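Local coordinates for protein putative transcriptional regulator, sugar-binding family (PDB 3NZE) that probably acts as a SorC-family transcriptional regulator that binds DNA and senses sugar ligands through its Rossmann-like domain, at residues 54-68 with 146-158. Sequence-based numbering, arbitrary orientation.
Sequences VDSNAIIGVAWGATL and DLQARMSIAIFGV
Ile59 and Ser152 open a parallel pairing between strands 59-62 and 153-156, neighbours in the central sheet of the Rossmann-like sugar-binding domain. Ser152 grips Ile59 twice. Its backbone N donates to Ile59 O (2.7 Å) in the carbonyl plane. Its OG, turned roughly anti to its carbonyl carbon and off the staggered position (chi1 -34°), accepts the N-H of Ile59 at 3.0 Å in a nearly straight bond. An alanine in place of Ser152 would probably leave the Ile59 N-H without this acceptor. Ile59 CD1 sits 3.7 Å from Arg150 CZ, over the centre of one guanidinium face. Gly61 continues the pairing, its N bonding Ile153 O and its O receiving Ile155 N; Ala63 N then meets Ile155 O almost straight on, at 172°. Gly61 CA also lies 4.0 Å from SE of the selenomethionine at Met151.

On one face Ile60 CD1 and CG2 lie alongside the CG1 arm of Ile153. Ile155 follows, touching Ile60 CG2 with CD1 and Leu68 CD1 with CG2. On the opposite edge of strand 59-62, strand 84-87 pairs through Ile84 and Val86, while Phe156 reaches Arg226 and Cys228 of strand 225-230. Between the two segments, one water joins Ala63 O to Gly157 N, donating to the carbonyl at 2.7 Å and accepting the amide N-H at 2.9 Å.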
ATOM      1  N   VAL A  54       8.332   6.824 -12.544  1.00 24.14           N
ATOM      2  CA  VAL A  54       9.635   6.501 -11.984  1.00 21.47           C
ATOM      3  C   VAL A  54      10.725   7.215 -12.778  1.00 26.19           C
ATOM      4  O   VAL A  54      10.890   6.962 -13.972  1.00 29.71           O
ATOM      5  CB  VAL A  54       9.906   4.985 -12.004  1.00 24.11           C
ATOM      6  CG1 VAL A  54      11.271   4.685 -11.407  1.00 27.88           C
ATOM      7  CG2 VAL A  54       8.824   4.241 -11.239  1.00 24.66           C
ATOM      8  N   ASP A  55      11.461   8.109 -12.123  1.00 26.83           N
ATOM      9  CA  ASP A  55      12.468   8.915 -12.819  1.00 32.93           C
ATOM     10  C   ASP A  55      13.849   8.688 -12.242  1.00 28.39           C
ATOM     11  O   ASP A  55      14.004   7.965 -11.263  1.00 28.33           O
ATOM     12  CB  ASP A  55      12.145  10.404 -12.694  1.00 34.88           C
ATOM     13  CG  ASP A  55      10.855  10.781 -13.376  1.00 37.54           C
ATOM     14  OD1 ASP A  55      10.751  10.586 -14.607  1.00 40.16           O
ATOM     15  OD2 ASP A  55       9.954  11.286 -12.674  1.00 37.80           O
ATOM     16  N   SER A  56      14.851   9.331 -12.841  1.00 28.19           N
ATOM     17  CA  SER A  56      16.188   9.307 -12.265  1.00 31.04           C
ATOM     18  C   SER A  56      16.271  10.312 -11.123  1.00 27.32           C
ATOM     19  O   SER A  56      15.438  11.221 -11.020  1.00 22.71           O
ATOM     20  CB  SER A  56      17.252   9.622 -13.319  1.00 32.06           C
ATOM     21  OG  SER A  56      17.278   8.629 -14.327  1.00 30.14           O
ATOM     22  N   ASN A  57      17.279  10.146 -10.278  1.00 23.88           N
ATOM     23  CA  ASN A  57      17.479  11.033  -9.134  1.00 25.23           C
ATOM     24  C   ASN A  57      16.251  11.091  -8.238  1.00 26.21           C
ATOM     25  O   ASN A  57      15.895  12.153  -7.721  1.00 24.83           O
ATOM     26  CB  ASN A  57      17.827  12.443  -9.617  1.00 31.81           C
ATOM     27  CG  ASN A  57      19.125  12.481 -10.387  1.00 43.00           C
ATOM     28  OD1 ASN A  57      19.132  12.555 -11.617  1.00 53.61           O
ATOM     29  ND2 ASN A  57      20.234  12.420  -9.669  1.00 41.14           N
ATOM     30  N   ALA A  58      15.604   9.947  -8.056  1.00 23.08           N
ATOM     31  CA  ALA A  58      14.359   9.894  -7.298  1.00 20.91           C
ATOM     32  C   ALA A  58      14.434   8.868  -6.181  1.00 24.41           C
ATOM     33  O   ALA A  58      15.225   7.928  -6.232  1.00 33.33           O
ATOM     34  CB  ALA A  58      13.195   9.566  -8.223  1.00 22.22           C
ATOM     35  N   ILE A  59      13.599   9.053  -5.172  1.00 21.27           N
ATOM     36  CA  ILE A  59      13.471   8.083  -4.095  1.00 18.53           C
ATOM     37  C   ILE A  59      12.068   7.502  -4.160  1.00 22.12           C
ATOM     38  O   ILE A  59      11.080   8.223  -4.018  1.00 21.65           O
ATOM     39  CB  ILE A  59      13.753   8.722  -2.723  1.00 23.31           C
ATOM     40  CG1 ILE A  59      15.219   9.170  -2.657  1.00 24.92           C
ATOM     41  CG2 ILE A  59      13.434   7.750  -1.589  1.00 21.20           C
ATOM     42  CD1 ILE A  59      15.535  10.072  -1.493  1.00 29.20           C
ATOM     43  N   ILE A  60      11.989   6.203  -4.426  1.00 19.58           N
ATOM     44  CA  ILE A  60      10.707   5.537  -4.596  1.00 19.71           C
ATOM     45  C   ILE A  60      10.389   4.681  -3.373  1.00 22.13           C
ATOM     46  O   ILE A  60      11.068   3.675  -3.120  1.00 22.94           O
ATOM     47  CB  ILE A  60      10.715   4.615  -5.824  1.00 26.74           C
ATOM     48  CG1 ILE A  60      11.248   5.347  -7.063  1.00 27.26           C
ATOM     49  CG2 ILE A  60       9.327   4.030  -6.057  1.00 23.04           C
ATOM     50  CD1 ILE A  60      10.547   6.631  -7.352  1.00 32.96           C
ATOM     51  N   GLY A  61       9.343   5.065  -2.644  1.00 17.98           N
ATOM     52  CA  GLY A  61       8.901   4.320  -1.479  1.00 17.27           C
ATOM     53  C   GLY A  61       7.933   3.207  -1.850  1.00 20.47           C
ATOM     54  O   GLY A  61       6.951   3.436  -2.558  1.00 19.54           O
ATOM     55  N   VAL A  62       8.221   1.991  -1.387  1.00 14.92           N
ATOM     56  CA  VAL A  62       7.348   0.847  -1.646  1.00 14.44           C
ATOM     57  C   VAL A  62       6.903   0.226  -0.331  1.00 17.00           C
ATOM     58  O   VAL A  62       7.735  -0.196   0.480  1.00 17.66           O
ATOM     59  CB  VAL A  62       8.087  -0.255  -2.446  1.00 17.42           C
ATOM     60  CG1 VAL A  62       7.206  -1.486  -2.615  1.00 17.53           C
ATOM     61  CG2 VAL A  62       8.543   0.277  -3.810  1.00 21.54           C
ATOM     62  N   ALA A  63       5.598   0.153  -0.115  1.00 17.67           N
ATOM     63  CA  ALA A  63       5.076  -0.578   1.026  1.00 20.81           C
ATOM     64  C   ALA A  63       4.778  -1.977   0.509  1.00 22.46           C
ATOM     65  O   ALA A  63       3.890  -2.155  -0.322  1.00 19.16           O
ATOM     66  CB  ALA A  63       3.815   0.088   1.560  1.00 20.71           C
ATOM     67  N   TRP A  64       5.548  -2.962   0.953  1.00 17.52           N
ATOM     68  CA  TRP A  64       5.427  -4.299   0.392  1.00 19.19           C
ATOM     69  C   TRP A  64       4.234  -5.046   0.995  1.00 17.38           C
ATOM     70  O   TRP A  64       3.823  -4.784   2.138  1.00 18.59           O
ATOM     71  CB  TRP A  64       6.730  -5.095   0.578  1.00 18.98           C
ATOM     72  CG  TRP A  64       6.917  -5.501   1.992  1.00 16.59           C
ATOM     73  CD1 TRP A  64       7.575  -4.812   2.968  1.00 17.70           C
ATOM     74  CD2 TRP A  64       6.421  -6.699   2.601  1.00 16.10           C
ATOM     75  NE1 TRP A  64       7.518  -5.509   4.151  1.00 17.00           N
ATOM     76  CE2 TRP A  64       6.817  -6.672   3.955  1.00 15.27           C
ATOM     77  CE3 TRP A  64       5.688  -7.798   2.129  1.00 20.22           C
ATOM     78  CZ2 TRP A  64       6.495  -7.692   4.844  1.00 18.83           C
ATOM     79  CZ3 TRP A  64       5.369  -8.810   3.011  1.00 20.16           C
ATOM     80  CH2 TRP A  64       5.772  -8.750   4.361  1.00 20.24           C
ATOM     81  N   GLY A  65       3.684  -5.970   0.207  1.00 21.87           N
ATOM     82  CA  GLY A  65       2.555  -6.791   0.605  1.00 22.23           C
ATOM     83  C   GLY A  65       2.188  -7.685  -0.566  1.00 15.56           C
ATOM     84  O   GLY A  65       2.884  -7.690  -1.571  1.00 19.27           O
ATOM     85  N   ALA A  66       1.090  -8.425  -0.446  1.00 20.25           N
ATOM     86  CA  ALA A  66       0.667  -9.329  -1.508  1.00 23.65           C
ATOM     87  C   ALA A  66       0.358  -8.558  -2.796  1.00 19.20           C
ATOM     88  O   ALA A  66       0.730  -8.979  -3.881  1.00 21.42           O
ATOM     89  CB  ALA A  66      -0.540 -10.151  -1.064  1.00 27.16           C
ATOM     90  N   THR A  67      -0.283  -7.405  -2.662  1.00 20.85           N
ATOM     91  CA  THR A  67      -0.593  -6.618  -3.844  1.00 19.68           C
ATOM     92  C   THR A  67       0.684  -6.132  -4.514  1.00 18.05           C
ATOM     93  O   THR A  67       0.859  -6.279  -5.714  1.00 18.49           O
ATOM     94  CB  THR A  67      -1.510  -5.440  -3.510  1.00 17.39           C
ATOM     95  OG1 THR A  67      -2.741  -5.960  -2.993  1.00 20.43           O
ATOM     96  CG2 THR A  67      -1.802  -4.607  -4.782  1.00 17.35           C
ATOM     97  N   LEU A  68       1.583  -5.557  -3.729  1.00 16.50           N
ATOM     98  CA  LEU A  68       2.814  -5.030  -4.296  1.00 17.89           C
ATOM     99  C   LEU A  68       3.708  -6.129  -4.884  1.00 20.40           C
ATOM    100  O   LEU A  68       4.471  -5.891  -5.824  1.00 18.41           O
ATOM    101  CB  LEU A  68       3.557  -4.198  -3.255  1.00 20.50           C
ATOM    102  CG  LEU A  68       3.451  -2.696  -3.513  1.00 23.11           C
ATOM    103  CD1 LEU A  68       4.215  -2.391  -4.800  1.00 20.17           C
ATOM    104  CD2 LEU A  68       1.991  -2.249  -3.626  1.00 22.35           C
ATOM    105  N   ASP A 146      14.924   8.461   7.508  1.00 24.64           N
ATOM    106  CA  ASP A 146      15.308   9.707   6.843  1.00 28.79           C
ATOM    107  C   ASP A 146      15.110   9.613   5.330  1.00 27.89           C
ATOM    108  O   ASP A 146      14.684  10.581   4.681  1.00 27.80           O
ATOM    109  CB  ASP A 146      16.764  10.068   7.155  1.00 31.27           C
ATOM    110  CG  ASP A 146      16.978  10.480   8.608  1.00 40.14           C
ATOM    111  OD1 ASP A 146      15.991  10.764   9.319  1.00 41.65           O
ATOM    112  OD2 ASP A 146      18.152  10.526   9.037  1.00 45.90           O
ATOM    113  N   LEU A 147      15.431   8.451   4.771  1.00 26.54           N
ATOM    114  CA  LEU A 147      15.241   8.212   3.342  1.00 24.00           C
ATOM    115  C   LEU A 147      13.761   8.215   3.004  1.00 21.81           C
ATOM    116  O   LEU A 147      13.344   8.786   2.001  1.00 23.16           O
ATOM    117  CB  LEU A 147      15.845   6.867   2.921  1.00 29.46           C
ATOM    118  CG  LEU A 147      17.247   6.893   2.330  1.00 34.86           C
ATOM    119  CD1 LEU A 147      17.664   5.477   1.910  1.00 31.40           C
ATOM    120  CD2 LEU A 147      17.301   7.842   1.145  1.00 31.57           C
ATOM    121  N   GLN A 148      12.971   7.551   3.844  1.00 24.73           N
ATOM    122  CA  GLN A 148      11.531   7.505   3.643  1.00 23.26           C
ATOM    123  C   GLN A 148      10.964   8.917   3.598  1.00 19.57           C
ATOM    124  O   GLN A 148      10.077   9.198   2.798  1.00 21.56           O
ATOM    125  CB  GLN A 148      10.850   6.707   4.753  1.00 19.74           C
ATOM    126  CG  GLN A 148      11.086   5.199   4.667  1.00 22.59           C
ATOM    127  CD  GLN A 148      10.548   4.458   5.878  1.00 22.43           C
ATOM    128  OE1 GLN A 148      10.033   5.070   6.803  1.00 25.23           O
ATOM    129  NE2 GLN A 148      10.676   3.126   5.877  1.00 24.11           N
ATOM    130  N   ALA A 149      11.479   9.794   4.454  1.00 21.89           N
ATOM    131  CA  ALA A 149      10.957  11.156   4.574  1.00 25.45           C
ATOM    132  C   ALA A 149      11.183  11.959   3.296  1.00 26.89           C
ATOM    133  O   ALA A 149      10.470  12.930   3.023  1.00 29.22           O
ATOM    134  CB  ALA A 149      11.586  11.867   5.783  1.00 25.41           C
ATOM    135  N   ARG A 150      12.173  11.543   2.513  1.00 24.97           N
ATOM    136  CA  ARG A 150      12.517  12.230   1.274  1.00 25.16           C
ATOM    137  C   ARG A 150      11.878  11.609   0.031  1.00 26.77           C
ATOM    138  O   ARG A 150      12.208  11.997  -1.086  1.00 23.38           O
ATOM    139  CB  ARG A 150      14.035  12.243   1.075  1.00 25.02           C
ATOM    140  CG  ARG A 150      14.828  13.034   2.113  1.00 30.02           C
ATOM    141  CD  ARG A 150      16.317  12.642   2.058  1.00 32.70           C
ATOM    142  NE  ARG A 150      16.882  12.886   0.734  1.00 37.55           N
ATOM    143  CZ  ARG A 150      17.974  12.300   0.252  1.00 39.81           C
ATOM    144  NH1 ARG A 150      18.641  11.418   0.980  1.00 37.81           N
ATOM    145  NH2 ARG A 150      18.395  12.594  -0.975  1.00 42.59           N
HETATM  146  N   MSE A 151      10.985  10.634   0.195  1.00 22.99           N
HETATM  147  CA  MSE A 151      10.473   9.945  -0.992  1.00 17.71           C
HETATM  148  C   MSE A 151       9.720  10.858  -1.972  1.00 18.87           C
HETATM  149  O   MSE A 151       9.004  11.774  -1.567  1.00 25.75           O
HETATM  150  CB  MSE A 151       9.612   8.735  -0.633  1.00 18.99           C
HETATM  151  CG  MSE A 151       8.300   9.073   0.008  1.00 21.02           C
HETATM  152 SE   MSE A 151       7.356   7.422   0.441  0.74 22.87          SE
HETATM  153  CE  MSE A 151       7.090   7.763   2.343  1.00 21.51           C
ATOM    154  N   SER A 152       9.906  10.578  -3.255  1.00 17.60           N
ATOM    155  CA  SER A 152       9.272  11.342  -4.333  1.00 28.49           C
ATOM    156  C   SER A 152       7.904  10.746  -4.649  1.00 22.07           C
ATOM    157  O   SER A 152       6.937  11.473  -4.915  1.00 20.12           O
ATOM    158  CB  SER A 152      10.138  11.300  -5.598  1.00 28.52           C
ATOM    159  OG  SER A 152      11.528  11.279  -5.308  1.00 32.10           O
ATOM    160  N   ILE A 153       7.843   9.418  -4.649  1.00 17.93           N
ATOM    161  CA  ILE A 153       6.585   8.710  -4.874  0.71 15.67           C
ATOM    162  C   ILE A 153       6.429   7.564  -3.876  1.00 20.70           C
ATOM    163  O   ILE A 153       7.414   7.059  -3.316  1.00 19.25           O
ATOM    164  CB  ILE A 153       6.416   8.190  -6.341  0.71 21.64           C
ATOM    165  CG1 ILE A 153       7.252   6.940  -6.605  0.71 20.59           C
ATOM    166  CG2 ILE A 153       6.720   9.297  -7.362  0.71 24.86           C
ATOM    167  CD1 ILE A 153       7.077   6.386  -8.029  0.71 22.71           C
ATOM    168  N   ALA A 154       5.180   7.193  -3.605  1.00 16.51           N
ATOM    169  CA  ALA A 154       4.882   6.082  -2.694  1.00 17.04           C
ATOM    170  C   ALA A 154       3.971   5.130  -3.438  1.00 17.94           C
ATOM    171  O   ALA A 154       3.074   5.569  -4.141  1.00 17.40           O
ATOM    172  CB  ALA A 154       4.186   6.583  -1.432  1.00 15.75           C
ATOM    173  N   ILE A 155       4.202   3.829  -3.294  1.00 15.02           N
ATOM    174  CA  ILE A 155       3.361   2.842  -3.963  1.00 12.35           C
ATOM    175  C   ILE A 155       2.892   1.849  -2.935  1.00 14.99           C
ATOM    176  O   ILE A 155       3.708   1.303  -2.192  1.00 15.82           O
ATOM    177  CB  ILE A 155       4.136   2.072  -5.052  1.00 18.81           C
ATOM    178  CG1 ILE A 155       4.883   3.044  -5.968  1.00 18.29           C
ATOM    179  CG2 ILE A 155       3.176   1.194  -5.862  1.00 16.48           C
ATOM    180  CD1 ILE A 155       5.859   2.374  -6.937  1.00 17.85           C
ATOM    181  N   PHE A 156       1.589   1.597  -2.893  1.00 16.07           N
ATOM    182  CA  PHE A 156       1.028   0.773  -1.827  1.00 15.88           C
ATOM    183  C   PHE A 156      -0.315   0.158  -2.169  1.00 16.65           C
ATOM    184  O   PHE A 156      -1.080   0.698  -2.971  1.00 17.09           O
ATOM    185  CB  PHE A 156       0.881   1.573  -0.528  1.00 16.21           C
ATOM    186  CG  PHE A 156       0.137   2.885  -0.687  1.00 13.54           C
ATOM    187  CD1 PHE A 156      -1.249   2.937  -0.596  1.00 13.02           C
ATOM    188  CD2 PHE A 156       0.838   4.055  -0.912  1.00 15.46           C
ATOM    189  CE1 PHE A 156      -1.929   4.149  -0.727  1.00 16.57           C
ATOM    190  CE2 PHE A 156       0.167   5.278  -1.041  1.00 16.84           C
ATOM    191  CZ  PHE A 156      -1.218   5.320  -0.945  1.00 18.56           C
ATOM    192  N   GLY A 157      -0.604  -0.965  -1.519  1.00 13.98           N
ATOM    193  CA  GLY A 157      -1.940  -1.525  -1.514  1.00 15.53           C
ATOM    194  C   GLY A 157      -2.677  -1.083  -0.254  1.00 16.01           C
ATOM    195  O   GLY A 157      -2.220  -0.205   0.479  1.00 19.16           O
ATOM    196  N   VAL A 158      -3.831  -1.691  -0.003  1.00 15.73           N
ATOM    197  CA  VAL A 158      -4.652  -1.313   1.143  1.00 19.00           C
ATOM    198  C   VAL A 158      -5.126  -2.562   1.871  1.00 21.08           C
ATOM    199  O   VAL A 158      -5.673  -3.479   1.248  1.00 23.85           O
ATOM    200  CB  VAL A 158      -5.893  -0.506   0.699  1.00 20.81           C
ATOM    201  CG1 VAL A 158      -6.734  -0.088   1.907  1.00 24.84           C
ATOM    202  CG2 VAL A 158      -5.472   0.732  -0.084  1.00 20.56           C
TER
HETATM  203  O   HOH W   1       1.270  -2.321   0.177  1.00 15.76           O
HETATM  204  O   HOH W   2      -4.364  -3.597  -2.111  1.00 17.96           O